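Local coordinates for protein beta-glucuronidase (uncultured Clostridium sp., PDB 6U7J) that hydrolyses beta-D-glucuronides as a family 2 glycosyl hydrolase, probably releasing estrogens from their glucuronide conjugates in the gut, at residues B[195-203]-B[215-225]; B[105-114]-B[124-133]. One frame throughout, in Å; residues are numbered along the deposited sequence.

Interaction 1: B[195-203]-B[215-225]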
ATOM      1  N   LYS B 195      33.972  -6.422  47.554  1.00 39.61           N
ATOM      2  CA  LYS B 195      34.987  -5.384  47.385  1.00 38.60           C
ATOM      3  C   LYS B 195      36.299  -5.931  46.831  1.00 39.02           C
ATOM      4  O   LYS B 195      37.075  -5.171  46.240  1.00 39.38           O
ATOM      5  CB  LYS B 195      35.230  -4.659  48.707  1.00 40.75           C
ATOM      6  CG  LYS B 195      33.981  -4.024  49.277  1.00 42.81           C
ATOM      7  CD  LYS B 195      34.229  -2.606  49.760  1.00 44.20           C
ATOM      8  CE  LYS B 195      32.897  -1.897  50.052  1.00 48.60           C
ATOM      9  NZ  LYS B 195      33.040  -0.741  50.994  1.00 50.85           N
ATOM     10  N   GLU B 196      36.561  -7.220  46.985  1.00 37.59           N
ATOM     11  CA  GLU B 196      37.675  -7.864  46.300  1.00 45.46           C
ATOM     12  C   GLU B 196      37.075  -8.760  45.229  1.00 39.36           C
ATOM     13  O   GLU B 196      36.316  -9.680  45.552  1.00 38.95           O
ATOM     14  CB  GLU B 196      38.554  -8.664  47.268  1.00 42.44           C
ATOM     15  CG  GLU B 196      38.966  -7.887  48.523  1.00 47.58           C
ATOM     16  CD  GLU B 196      40.115  -8.563  49.291  1.00 54.68           C
ATOM     17  OE1 GLU B 196      40.987  -7.837  49.831  1.00 47.05           O
ATOM     18  OE2 GLU B 196      40.138  -9.818  49.357  1.00 55.69           O
ATOM     19  N   TYR B 197      37.412  -8.497  43.966  1.00 41.65           N
ATOM     20  CA  TYR B 197      36.568  -8.983  42.885  1.00 37.76           C
ATOM     21  C   TYR B 197      37.346  -9.140  41.587  1.00 40.56           C
ATOM     22  O   TYR B 197      38.408  -8.536  41.379  1.00 41.31           O
ATOM     23  CB  TYR B 197      35.397  -8.027  42.652  1.00 36.62           C
ATOM     24  CG  TYR B 197      35.842  -6.722  42.043  1.00 38.74           C
ATOM     25  CD1 TYR B 197      36.320  -5.688  42.848  1.00 38.65           C
ATOM     26  CD2 TYR B 197      35.797  -6.520  40.664  1.00 37.74           C
ATOM     27  CE1 TYR B 197      36.727  -4.494  42.300  1.00 40.14           C
ATOM     28  CE2 TYR B 197      36.210  -5.325  40.105  1.00 36.95           C
ATOM     29  CZ  TYR B 197      36.677  -4.318  40.925  1.00 41.15           C
ATOM     30  OH  TYR B 197      37.086  -3.125  40.381  1.00 41.30           O
ATOM     31  N   ILE B 198      36.748  -9.910  40.682  1.00 38.97           N
ATOM     32  CA  ILE B 198      37.312 -10.160  39.363  1.00 38.24           C
ATOM     33  C   ILE B 198      36.999  -8.973  38.457  1.00 39.60           C
ATOM     34  O   ILE B 198      35.827  -8.631  38.248  1.00 43.14           O
ATOM     35  CB  ILE B 198      36.763 -11.469  38.781  1.00 38.96           C
ATOM     36  CG1 ILE B 198      37.129 -12.638  39.704  1.00 38.62           C
ATOM     37  CG2 ILE B 198      37.279 -11.691  37.371  1.00 36.77           C
ATOM     38  CD1 ILE B 198      36.120 -13.776  39.677  1.00 35.79           C
ATOM     39  N   GLU B 199      38.051  -8.346  37.915  1.00 37.43           N
ATOM     40  CA  GLU B 199      37.949  -7.163  37.062  1.00 40.38           C
ATOM     41  C   GLU B 199      37.869  -7.501  35.571  1.00 43.80           C
ATOM     42  O   GLU B 199      37.041  -6.934  34.851  1.00 42.20           O
ATOM     43  CB  GLU B 199      39.145  -6.234  37.291  1.00 41.74           C
ATOM     44  CG  GLU B 199      39.408  -5.860  38.744  1.00 45.77           C
ATOM     45  CD  GLU B 199      40.611  -4.927  38.903  1.00 48.84           C
ATOM     46  OE1 GLU B 199      41.595  -5.072  38.154  1.00 51.12           O
ATOM     47  OE2 GLU B 199      40.568  -4.033  39.770  1.00 55.02           O
ATOM     48  N   ASP B 200      38.737  -8.388  35.083  1.00 40.69           N
ATOM     49  CA  ASP B 200      38.851  -8.632  33.652  1.00 40.71           C
ATOM     50  C   ASP B 200      39.251 -10.080  33.395  1.00 41.67           C
ATOM     51  O   ASP B 200      40.009 -10.675  34.166  1.00 42.09           O
ATOM     52  CB  ASP B 200      39.872  -7.683  33.017  1.00 42.15           C
ATOM     53  CG  ASP B 200      39.726  -7.588  31.512  1.00 46.01           C
ATOM     54  OD1 ASP B 200      38.891  -8.326  30.945  1.00 42.09           O
ATOM     55  OD2 ASP B 200      40.447  -6.772  30.893  1.00 49.97           O
ATOM     56  N   ILE B 201      38.730 -10.636  32.299  1.00 36.94           N
ATOM     57  CA  ILE B 201      39.020 -11.991  31.845  1.00 36.46           C
ATOM     58  C   ILE B 201      39.293 -11.941  30.350  1.00 41.26           C
ATOM     59  O   ILE B 201      38.496 -11.373  29.594  1.00 39.54           O
ATOM     60  CB  ILE B 201      37.850 -12.960  32.104  1.00 41.08           C
ATOM     61  CG1 ILE B 201      37.374 -12.918  33.551  1.00 35.63           C
ATOM     62  CG2 ILE B 201      38.214 -14.389  31.667  1.00 37.15           C
ATOM     63  CD1 ILE B 201      36.011 -13.580  33.712  1.00 35.94           C
ATOM     64  N   SER B 202      40.389 -12.561  29.917  1.00 40.86           N
ATOM     65  CA  SER B 202      40.655 -12.787  28.499  1.00 42.29           C
ATOM     66  C   SER B 202      40.904 -14.267  28.244  1.00 44.85           C
ATOM     67  O   SER B 202      41.694 -14.900  28.958  1.00 45.00           O
ATOM     68  CB  SER B 202      41.843 -11.959  28.014  1.00 36.09           C
ATOM     69  OG  SER B 202      41.719 -10.625  28.441  1.00 40.13           O
ATOM     70  N   VAL B 203      40.231 -14.809  27.230  1.00 39.18           N
ATOM     71  CA  VAL B 203      40.376 -16.203  26.817  1.00 37.66           C
ATOM     72  C   VAL B 203      40.760 -16.237  25.346  1.00 45.17           C
ATOM     73  O   VAL B 203      40.178 -15.511  24.529  1.00 41.01           O
ATOM     74  CB  VAL B 203      39.088 -17.013  27.058  1.00 38.09           C
ATOM     75  CG1 VAL B 203      39.332 -18.493  26.810  1.00 39.93           C
ATOM     76  CG2 VAL B 203      38.577 -16.790  28.479  1.00 43.03           C
ATOM     77  N   HIS B 215      43.810 -20.863  26.771  1.00 45.06           N
ATOM     78  CA  HIS B 215      44.663 -19.882  27.429  1.00 48.99           C
ATOM     79  C   HIS B 215      43.768 -18.829  28.065  1.00 49.14           C
ATOM     80  O   HIS B 215      42.980 -18.184  27.364  1.00 50.24           O
ATOM     81  CB  HIS B 215      45.614 -19.208  26.437  1.00 50.05           C
ATOM     82  CG  HIS B 215      46.473 -20.155  25.659  1.00 59.09           C
ATOM     83  ND1 HIS B 215      45.956 -21.191  24.910  1.00 60.14           N
ATOM     84  CD2 HIS B 215      47.817 -20.206  25.495  1.00 61.24           C
ATOM     85  CE1 HIS B 215      46.945 -21.849  24.330  1.00 63.69           C
ATOM     86  NE2 HIS B 215      48.084 -21.270  24.666  1.00 62.09           N
ATOM     87  N   TYR B 216      43.886 -18.640  29.377  1.00 47.80           N
ATOM     88  CA  TYR B 216      43.092 -17.628  30.057  1.00 45.71           C
ATOM     89  C   TYR B 216      43.983 -16.747  30.915  1.00 49.58           C
ATOM     90  O   TYR B 216      45.074 -17.144  31.326  1.00 50.65           O
ATOM     91  CB  TYR B 216      41.980 -18.253  30.911  1.00 45.50           C
ATOM     92  CG  TYR B 216      42.446 -18.949  32.167  1.00 47.39           C
ATOM     93  CD1 TYR B 216      42.728 -18.231  33.325  1.00 49.77           C
ATOM     94  CD2 TYR B 216      42.571 -20.331  32.207  1.00 48.31           C
ATOM     95  CE1 TYR B 216      43.154 -18.871  34.477  1.00 49.04           C
ATOM     96  CE2 TYR B 216      42.984 -20.980  33.355  1.00 47.22           C
ATOM     97  CZ  TYR B 216      43.274 -20.247  34.484  1.00 48.08           C
ATOM     98  OH  TYR B 216      43.689 -20.888  35.623  1.00 47.95           O
ATOM     99  N   GLU B 217      43.483 -15.545  31.193  1.00 48.02           N
ATOM    100  CA  GLU B 217      44.180 -14.566  32.018  1.00 44.41           C
ATOM    101  C   GLU B 217      43.137 -13.747  32.765  1.00 47.36           C
ATOM    102  O   GLU B 217      42.256 -13.141  32.144  1.00 41.87           O
ATOM    103  CB  GLU B 217      45.076 -13.665  31.169  1.00 44.80           C
ATOM    104  CG  GLU B 217      45.809 -12.595  31.959  1.00 52.89           C
ATOM    105  CD  GLU B 217      46.741 -11.775  31.080  1.00 65.43           C
ATOM    106  OE1 GLU B 217      47.405 -10.848  31.595  1.00 64.15           O
ATOM    107  OE2 GLU B 217      46.806 -12.065  29.863  1.00 68.37           O
ATOM    108  N   ILE B 218      43.243 -13.736  34.092  1.00 43.11           N
ATOM    109  CA  ILE B 218      42.253 -13.148  34.976  1.00 41.31           C
ATOM    110  C   ILE B 218      42.904 -11.999  35.741  1.00 49.32           C
ATOM    111  O   ILE B 218      44.090 -12.057  36.084  1.00 46.71           O
ATOM    112  CB  ILE B 218      41.679 -14.211  35.929  1.00 42.31           C
ATOM    113  CG1 ILE B 218      41.115 -15.374  35.109  1.00 42.05           C
ATOM    114  CG2 ILE B 218      40.608 -13.622  36.844  1.00 38.73           C
ATOM    115  CD1 ILE B 218      40.739 -16.587  35.929  1.00 40.76           C
ATOM    116  N   LYS B 219      42.132 -10.945  35.977  1.00 45.46           N
ATOM    117  CA  LYS B 219      42.610  -9.741  36.630  1.00 44.40           C
ATOM    118  C   LYS B 219      41.667  -9.442  37.780  1.00 45.26           C
ATOM    119  O   LYS B 219      40.450  -9.411  37.593  1.00 45.33           O
ATOM    120  CB  LYS B 219      42.668  -8.577  35.637  1.00 44.83           C
ATOM    121  CG  LYS B 219      43.188  -7.250  36.163  1.00 54.20           C
ATOM    122  CD  LYS B 219      43.310  -6.251  34.977  1.00 66.60           C
ATOM    123  CE  LYS B 219      42.910  -4.804  35.336  1.00 62.01           C
ATOM    124  NZ  LYS B 219      43.647  -3.757  34.541  1.00 64.97           N
ATOM    125  N   THR B 220      42.225  -9.292  38.978  1.00 46.78           N
ATOM    126  CA  THR B 220      41.488  -8.890  40.165  1.00 44.71           C
ATOM    127  C   THR B 220      42.123  -7.637  40.754  1.00 47.89           C
ATOM    128  O   THR B 220      43.204  -7.206  40.343  1.00 50.97           O
ATOM    129  CB  THR B 220      41.470 -10.000  41.226  1.00 49.21           C
ATOM    130  OG1 THR B 220      42.706  -9.979  41.951  1.00 50.45           O
ATOM    131  CG2 THR B 220      41.271 -11.364  40.599  1.00 42.44           C
ATOM    132  N   ASN B 221      41.434  -7.050  41.734  1.00 44.52           N
ATOM    133  CA  ASN B 221      41.979  -5.937  42.493  1.00 49.35           C
ATOM    134  C   ASN B 221      42.716  -6.395  43.755  1.00 48.89           C
ATOM    135  O   ASN B 221      42.896  -5.591  44.671  1.00 49.73           O
ATOM    136  CB  ASN B 221      40.872  -4.936  42.851  1.00 42.41           C
ATOM    137  CG  ASN B 221      39.866  -5.493  43.843  1.00 40.19           C
ATOM    138  OD1 ASN B 221      39.595  -6.690  43.863  1.00 44.74           O
ATOM    139  ND2 ASN B 221      39.303  -4.620  44.674  1.00 43.37           N
ATOM    140  N   ALA B 222      43.143  -7.672  43.817  1.00 52.29           N
ATOM    141  CA  ALA B 222      43.970  -8.228  44.904  1.00 56.88           C
ATOM    142  C   ALA B 222      44.736  -9.434  44.341  1.00 60.60           C
ATOM    143  O   ALA B 222      44.413 -10.603  44.591  1.00 62.70           O
ATOM    144  CB  ALA B 222      43.127  -8.609  46.125  1.00 50.62           C
ATOM    145  N   GLU B 223      45.791  -9.142  43.570  1.00 63.10           N
ATOM    146  CA  GLU B 223      46.515 -10.131  42.765  1.00 66.41           C
ATOM    147  C   GLU B 223      47.344 -11.135  43.569  1.00 73.64           C
ATOM    148  O   GLU B 223      48.416 -11.553  43.110  1.00 77.60           O
ATOM    149  CB  GLU B 223      47.459  -9.422  41.786  1.00 63.64           C
ATOM    150  CG  GLU B 223      46.853  -8.265  41.008  1.00 70.25           C
ATOM    151  CD  GLU B 223      47.247  -8.278  39.530  1.00 76.82           C
ATOM    152  OE1 GLU B 223      46.428  -7.822  38.700  1.00 73.48           O
ATOM    153  OE2 GLU B 223      48.372  -8.735  39.204  1.00 74.68           O
ATOM    154  N   GLU B 224      46.894 -11.522  44.758  1.00 67.98           N
ATOM    155  CA  GLU B 224      47.680 -12.405  45.619  1.00 70.35           C
ATOM    156  C   GLU B 224      46.841 -13.372  46.431  1.00 70.95           C
ATOM    157  O   GLU B 224      47.376 -14.397  46.870  1.00 69.99           O
ATOM    158  CB  GLU B 224      48.562 -11.599  46.583  1.00 70.77           C
ATOM    159  CG  GLU B 224      47.817 -10.559  47.426  1.00 74.15           C
ATOM    160  CD  GLU B 224      47.301  -9.382  46.612  1.00 73.48           C
ATOM    161  OE1 GLU B 224      46.341  -8.718  47.060  1.00 75.66           O
ATOM    162  OE2 GLU B 224      47.861  -9.120  45.524  1.00 72.69           O
ATOM    163  N   LYS B 225      45.567 -13.091  46.668  1.00 66.55           N
ATOM    164  CA  LYS B 225      44.714 -14.104  47.256  1.00 64.33           C
ATOM    165  C   LYS B 225      44.538 -15.254  46.270  1.00 61.14           C
ATOM    166  O   LYS B 225      44.846 -15.145  45.078  1.00 63.34           O
ATOM    167  CB  LYS B 225      43.373 -13.503  47.665  1.00 62.45           C
ATOM    168  CG  LYS B 225      43.511 -12.179  48.415  1.00 61.59           C
ATOM    169  CD  LYS B 225      43.954 -12.380  49.859  1.00 68.27           C
ATOM    170  CE  LYS B 225      43.813 -11.083  50.666  1.00 70.02           C
ATOM    171  NZ  LYS B 225      42.384 -10.737  50.973  1.00 63.94           N
TER
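A classic beta bulge shifts the antiparallel register by one residue: Glu199 and Asp200 both face Lys219, whose carbonyl oxygen takes both Glu199 N at 2.6 Å and Asp200 N at 3.2 Å. From Asp200 onward the pairing is regular, Asp200 with Lys219 and Ser202 with Glu217 being hydrogen-bonded pairs. Before the bulge Ile198 still pairs with Thr220, and past that pair the Asn221 side-chain amide takes over from the backbone. With CG set between the backbone N and the carbonyl carbon (chi1 68°), OD1 accepts from Tyr197 N at 2.8 Å, the donor tilted from the carbonyl plane, while ND2 gives a straight bond, also 2.8 Å, to Lys195 O within both planes. The extended Glu199 side chain reaches across to 219-221, OE1 at 3.1 Å from Lys219 CE and OE2 beside Asn221 CB. Lys225 NZ meets the syn side of Glu196 OE2 at 2.9 Å, a salt bridge. On the face opposite Asp200 and Lys219, Ile198 CG2 touches Ile218 CG2 between the two sheets of this immunoglobulin-like domain, against Ile269. Lys404 and Gln401 hold the Asp200 carboxylate. Gripped at both ends, the Asn221 amide has its rotation fixed and links the segments just outside the paired strands.

Interaction 2: B[105-114]-B[124-133]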
ATOM      1  N   ALA B 105      27.202  11.586  27.072  1.00 32.45           N
ATOM      2  CA  ALA B 105      26.529  11.497  28.360  1.00 31.80           C
ATOM      3  C   ALA B 105      27.259  12.302  29.428  1.00 35.42           C
ATOM      4  O   ALA B 105      28.493  12.325  29.482  1.00 40.41           O
ATOM      5  CB  ALA B 105      26.412  10.043  28.825  1.00 29.33           C
ATOM      6  N   VAL B 106      26.485  12.952  30.284  1.00 34.79           N
ATOM      7  CA  VAL B 106      26.965  13.468  31.565  1.00 36.31           C
ATOM      8  C   VAL B 106      26.036  12.900  32.626  1.00 32.54           C
ATOM      9  O   VAL B 106      24.825  13.147  32.587  1.00 33.12           O
ATOM     10  CB  VAL B 106      26.990  15.007  31.616  1.00 34.60           C
ATOM     11  CG1 VAL B 106      27.706  15.502  32.896  1.00 37.08           C
ATOM     12  CG2 VAL B 106      27.691  15.568  30.399  1.00 32.00           C
ATOM     13  N   ILE B 107      26.592  12.117  33.545  1.00 30.60           N
ATOM     14  CA  ILE B 107      25.836  11.390  34.560  1.00 30.96           C
ATOM     15  C   ILE B 107      25.944  12.145  35.879  1.00 37.27           C
ATOM     16  O   ILE B 107      27.058  12.426  36.343  1.00 35.88           O
ATOM     17  CB  ILE B 107      26.376   9.960  34.731  1.00 27.80           C
ATOM     18  CG1 ILE B 107      26.467   9.223  33.392  1.00 34.04           C
ATOM     19  CG2 ILE B 107      25.563   9.206  35.788  1.00 29.90           C
ATOM     20  CD1 ILE B 107      25.267   9.378  32.492  1.00 33.42           C
ATOM     21  N   TYR B 108      24.799  12.454  36.494  1.00 31.86           N
ATOM     22  CA  TYR B 108      24.750  13.101  37.798  1.00 30.16           C
ATOM     23  C   TYR B 108      24.058  12.174  38.783  1.00 36.08           C
ATOM     24  O   TYR B 108      23.088  11.494  38.427  1.00 31.44           O
ATOM     25  CB  TYR B 108      23.995  14.442  37.762  1.00 35.54           C
ATOM     26  CG  TYR B 108      24.515  15.453  36.757  1.00 36.02           C
ATOM     27  CD1 TYR B 108      24.105  15.416  35.426  1.00 34.16           C
ATOM     28  CD2 TYR B 108      25.405  16.456  37.145  1.00 37.84           C
ATOM     29  CE1 TYR B 108      24.570  16.350  34.513  1.00 36.36           C
ATOM     30  CE2 TYR B 108      25.872  17.386  36.245  1.00 36.04           C
ATOM     31  CZ  TYR B 108      25.448  17.330  34.926  1.00 37.48           C
ATOM     32  OH  TYR B 108      25.914  18.251  34.016  1.00 38.13           O
ATOM     33  N   LEU B 109      24.574  12.137  40.013  1.00 31.75           N
ATOM     34  CA  LEU B 109      23.994  11.349  41.092  1.00 36.27           C
ATOM     35  C   LEU B 109      23.734  12.274  42.269  1.00 36.56           C
ATOM     36  O   LEU B 109      24.671  12.874  42.807  1.00 36.77           O
ATOM     37  CB  LEU B 109      24.915  10.198  41.503  1.00 34.07           C
ATOM     38  CG  LEU B 109      24.512   9.426  42.758  1.00 41.27           C
ATOM     39  CD1 LEU B 109      23.179   8.736  42.543  1.00 38.46           C
ATOM     40  CD2 LEU B 109      25.584   8.396  43.173  1.00 38.86           C
ATOM     41  N   ASN B 110      22.466  12.386  42.664  1.00 33.80           N
ATOM     42  CA  ASN B 110      22.056  13.278  43.743  1.00 38.62           C
ATOM     43  C   ASN B 110      22.561  14.701  43.502  1.00 42.87           C
ATOM     44  O   ASN B 110      22.987  15.400  44.422  1.00 38.31           O
ATOM     45  CB  ASN B 110      22.517  12.731  45.094  1.00 38.04           C
ATOM     46  CG  ASN B 110      21.877  11.393  45.403  1.00 36.29           C
ATOM     47  OD1 ASN B 110      20.677  11.217  45.197  1.00 37.36           O
ATOM     48  ND2 ASN B 110      22.674  10.430  45.851  1.00 35.01           N
ATOM     49  N   GLY B 111      22.511  15.134  42.241  1.00 39.55           N
ATOM     50  CA  GLY B 111      22.900  16.479  41.879  1.00 35.23           C
ATOM     51  C   GLY B 111      24.375  16.683  41.613  1.00 37.98           C
ATOM     52  O   GLY B 111      24.770  17.808  41.297  1.00 38.92           O
ATOM     53  N   LYS B 112      25.202  15.639  41.694  1.00 34.97           N
ATOM     54  CA  LYS B 112      26.641  15.777  41.514  1.00 37.95           C
ATOM     55  C   LYS B 112      27.100  14.974  40.309  1.00 37.44           C
ATOM     56  O   LYS B 112      26.818  13.780  40.214  1.00 36.12           O
ATOM     57  CB  LYS B 112      27.411  15.312  42.756  1.00 39.37           C
ATOM     58  CG  LYS B 112      26.854  15.827  44.086  1.00 42.22           C
ATOM     59  CD  LYS B 112      27.558  15.110  45.244  1.00 55.61           C
ATOM     60  CE  LYS B 112      26.747  13.899  45.761  1.00 56.02           C
ATOM     61  NZ  LYS B 112      26.882  12.630  44.938  1.00 59.80           N
ATOM     62  N   GLU B 113      27.845  15.624  39.416  1.00 36.61           N
ATOM     63  CA  GLU B 113      28.390  14.956  38.241  1.00 39.82           C
ATOM     64  C   GLU B 113      29.368  13.860  38.634  1.00 40.96           C
ATOM     65  O   GLU B 113      30.378  14.137  39.283  1.00 46.39           O
ATOM     66  CB  GLU B 113      29.091  15.975  37.352  1.00 39.01           C
ATOM     67  CG  GLU B 113      29.781  15.315  36.181  1.00 40.95           C
ATOM     68  CD  GLU B 113      30.421  16.310  35.245  1.00 39.17           C
ATOM     69  OE1 GLU B 113      29.938  17.461  35.156  1.00 46.19           O
ATOM     70  OE2 GLU B 113      31.416  15.938  34.595  1.00 50.36           O
ATOM     71  N   ILE B 114      29.089  12.615  38.237  1.00 36.11           N
ATOM     72  CA  ILE B 114      29.946  11.494  38.615  1.00 37.21           C
ATOM     73  C   ILE B 114      30.708  10.887  37.442  1.00 40.26           C
ATOM     74  O   ILE B 114      31.750  10.254  37.674  1.00 41.53           O
ATOM     75  CB  ILE B 114      29.173  10.384  39.363  1.00 38.57           C
ATOM     76  CG1 ILE B 114      27.991   9.874  38.538  1.00 39.40           C
ATOM     77  CG2 ILE B 114      28.743  10.857  40.763  1.00 40.17           C
ATOM     78  CD1 ILE B 114      27.455   8.516  39.023  1.00 34.33           C
ATOM     79  N   PHE B 124      29.569   2.043  29.466  1.00 35.75           N
ATOM     80  CA  PHE B 124      30.447   2.676  30.440  1.00 33.14           C
ATOM     81  C   PHE B 124      29.830   2.502  31.819  1.00 34.94           C
ATOM     82  O   PHE B 124      28.655   2.142  31.953  1.00 31.71           O
ATOM     83  CB  PHE B 124      30.697   4.156  30.113  1.00 28.64           C
ATOM     84  CG  PHE B 124      29.440   4.996  30.035  1.00 31.53           C
ATOM     85  CD1 PHE B 124      28.654   4.998  28.883  1.00 32.24           C
ATOM     86  CD2 PHE B 124      29.066   5.806  31.095  1.00 33.45           C
ATOM     87  CE1 PHE B 124      27.508   5.784  28.798  1.00 33.41           C
ATOM     88  CE2 PHE B 124      27.915   6.603  31.025  1.00 34.39           C
ATOM     89  CZ  PHE B 124      27.133   6.588  29.874  1.00 32.44           C
ATOM     90  N   GLU B 125      30.637   2.724  32.854  1.00 32.41           N
ATOM     91  CA  GLU B 125      30.126   2.519  34.197  1.00 37.46           C
ATOM     92  C   GLU B 125      30.821   3.462  35.176  1.00 37.88           C
ATOM     93  O   GLU B 125      31.831   4.099  34.862  1.00 37.41           O
ATOM     94  CB  GLU B 125      30.259   1.041  34.625  1.00 39.11           C
ATOM     95  CG  GLU B 125      31.659   0.490  34.600  1.00 41.26           C
ATOM     96  CD  GLU B 125      31.736  -0.976  35.036  1.00 44.24           C
ATOM     97  OE1 GLU B 125      30.765  -1.747  34.847  1.00 43.04           O
ATOM     98  OE2 GLU B 125      32.781  -1.354  35.588  1.00 45.40           O
ATOM     99  N   ALA B 126      30.242   3.562  36.366  1.00 34.07           N
ATOM    100  CA  ALA B 126      30.760   4.406  37.435  1.00 34.23           C
ATOM    101  C   ALA B 126      30.644   3.639  38.739  1.00 36.66           C
ATOM    102  O   ALA B 126      29.577   3.094  39.037  1.00 36.58           O
ATOM    103  CB  ALA B 126      29.990   5.729  37.538  1.00 32.49           C
ATOM    104  N   ASP B 127      31.740   3.575  39.495  1.00 33.38           N
ATOM    105  CA  ASP B 127      31.707   3.013  40.839  1.00 36.27           C
ATOM    106  C   ASP B 127      31.061   4.044  41.754  1.00 36.55           C
ATOM    107  O   ASP B 127      31.601   5.137  41.923  1.00 41.36           O
ATOM    108  CB  ASP B 127      33.132   2.672  41.294  1.00 42.12           C
ATOM    109  CG  ASP B 127      33.173   1.917  42.622  1.00 42.98           C
ATOM    110  OD1 ASP B 127      32.611   2.401  43.622  1.00 45.26           O
ATOM    111  OD2 ASP B 127      33.786   0.834  42.679  1.00 50.84           O
ATOM    112  N   VAL B 128      29.900   3.727  42.316  1.00 36.29           N
ATOM    113  CA  VAL B 128      29.207   4.656  43.201  1.00 40.80           C
ATOM    114  C   VAL B 128      29.207   4.164  44.648  1.00 38.44           C
ATOM    115  O   VAL B 128      28.372   4.594  45.445  1.00 36.88           O
ATOM    116  CB  VAL B 128      27.770   4.921  42.727  1.00 39.28           C
ATOM    117  CG1 VAL B 128      27.773   5.550  41.353  1.00 39.16           C
ATOM    118  CG2 VAL B 128      26.969   3.626  42.755  1.00 34.62           C
ATOM    119  N   THR B 129      30.125   3.260  44.993  1.00 36.74           N
ATOM    120  CA  THR B 129      30.140   2.655  46.325  1.00 40.74           C
ATOM    121  C   THR B 129      30.138   3.699  47.434  1.00 40.96           C
ATOM    122  O   THR B 129      29.413   3.560  48.423  1.00 43.39           O
ATOM    123  CB  THR B 129      31.364   1.752  46.479  1.00 43.56           C
ATOM    124  OG1 THR B 129      31.490   0.914  45.321  1.00 38.74           O
ATOM    125  CG2 THR B 129      31.237   0.901  47.732  1.00 45.33           C
ATOM    126  N   GLU B 130      30.940   4.746  47.295  1.00 38.43           N
ATOM    127  CA  GLU B 130      31.065   5.728  48.361  1.00 49.34           C
ATOM    128  C   GLU B 130      30.160   6.939  48.164  1.00 52.27           C
ATOM    129  O   GLU B 130      30.216   7.875  48.967  1.00 53.84           O
ATOM    130  CB  GLU B 130      32.525   6.173  48.505  1.00 48.80           C
ATOM    131  CG  GLU B 130      33.513   5.050  48.909  1.00 53.34           C
ATOM    132  CD  GLU B 130      33.092   4.237  50.154  1.00 57.51           C
ATOM    133  OE1 GLU B 130      32.504   4.809  51.107  1.00 59.05           O
ATOM    134  OE2 GLU B 130      33.369   3.011  50.184  1.00 62.63           O
ATOM    135  N   MET B 131      29.316   6.945  47.138  1.00 44.81           N
ATOM    136  CA  MET B 131      28.524   8.132  46.858  1.00 45.25           C
ATOM    137  C   MET B 131      27.023   7.923  46.934  1.00 47.15           C
ATOM    138  O   MET B 131      26.292   8.898  47.150  1.00 45.14           O
ATOM    139  CB  MET B 131      28.871   8.680  45.476  1.00 52.42           C
ATOM    140  CG  MET B 131      30.338   8.550  45.146  1.00 54.00           C
ATOM    141  SD  MET B 131      30.652   9.357  43.577  1.00 71.68           S
ATOM    142  CE  MET B 131      31.447   8.049  42.667  1.00 52.16           C
ATOM    143  N   ALA B 132      26.536   6.703  46.734  1.00 42.98           N
ATOM    144  CA  ALA B 132      25.102   6.476  46.771  1.00 45.88           C
ATOM    145  C   ALA B 132      24.647   6.289  48.210  1.00 44.12           C
ATOM    146  O   ALA B 132      25.352   5.689  49.027  1.00 53.00           O
ATOM    147  CB  ALA B 132      24.728   5.258  45.927  1.00 43.45           C
ATOM    148  N   ASN B 133      23.480   6.825  48.527  1.00 41.46           N
ATOM    149  CA  ASN B 133      22.896   6.623  49.842  1.00 43.61           C
ATOM    150  C   ASN B 133      22.126   5.314  49.876  1.00 44.06           C
ATOM    151  O   ASN B 133      21.613   4.840  48.856  1.00 40.53           O
ATOM    152  CB  ASN B 133      21.938   7.758  50.223  1.00 42.46           C
ATOM    153  CG  ASN B 133      22.322   9.078  49.609  1.00 49.03           C
ATOM    154  OD1 ASN B 133      23.459   9.536  49.751  1.00 52.84           O
ATOM    155  ND2 ASN B 133      21.370   9.711  48.922  1.00 54.69           N
TER
HETATM  156  O   HOH W   1      25.522  11.204  46.426  1.00 45.17           O
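Apolar contacts carry most of this interface, beginning where Phe124 reaches across to strand 105-109. Ile107 CG1 meets the ring at its edge, in the ring plane, 3.8 Å from CE2, while Ala105 CB lies 3.7 Å from CZ. A chi1 of 58° places the Phe124 ring between its own backbone N and carbonyl carbon and directs it at these two residues. Farther along, Ile114 CD1 reaches Val128 CG1 at 3.8 Å and also touches Ala126 CB; its other branch, CG2, rests against Met131 SD at 3.7 Å. Leu109 inserts the single methyl CD2 among Val128 CG1, Met131 CB and Ala132 CB.

The polar part lies at the type I' turn from Leu109 to Lys112. A water there accepts from Asn110 ND2 at 3.0 Å; its links to Lys112 NZ and Met131 O are unusually short and so doubtful in detail. Lys112 curls back so that NZ bonds Leu109 O at 3.1 Å, above the carbonyl plane and on the face opposite to Lys112 N. Asp127 OD1 accepts from Thr129 N, an Asx turn, and is also close to Thr129 OG1, which reaches it from the same face.

Both segments belong to the sugar-binding domain, a beta-sandwich. Strand 104-109 pairs with 112-118 and 135-144, strand 124-127 with 93-98, and the side chains between them fill the interior. Phe124 stacks on His117 and also meets Phe98, Asn110 is held by Arg138 and Asn137 of strand 135-144, and helix 38-41 covers the reverse side of strand 104-109 at Val106 and Tyr108.

From the N terminus, interaction 2 comes first: strand 104-109 turns into 112-118, and the chain then crosses to strand 124-127, so the contact closes a short loop between the two layers of the sugar-binding domain. After strands 135-144 and 188-193 the chain enters the next domain, where interaction 1 closes the hairpin of strands 198-208 and 211-220. The two are in series, neither nested nor crossed, with centres about 25 Å apart. They nevertheless touch at the domain boundary: Lys195 CE packs 4.0 Å from Thr129 CG2. Interaction 1 also reaches Asn405 of the TIM-barrel domain, through the backbone of Ile201 and Val203.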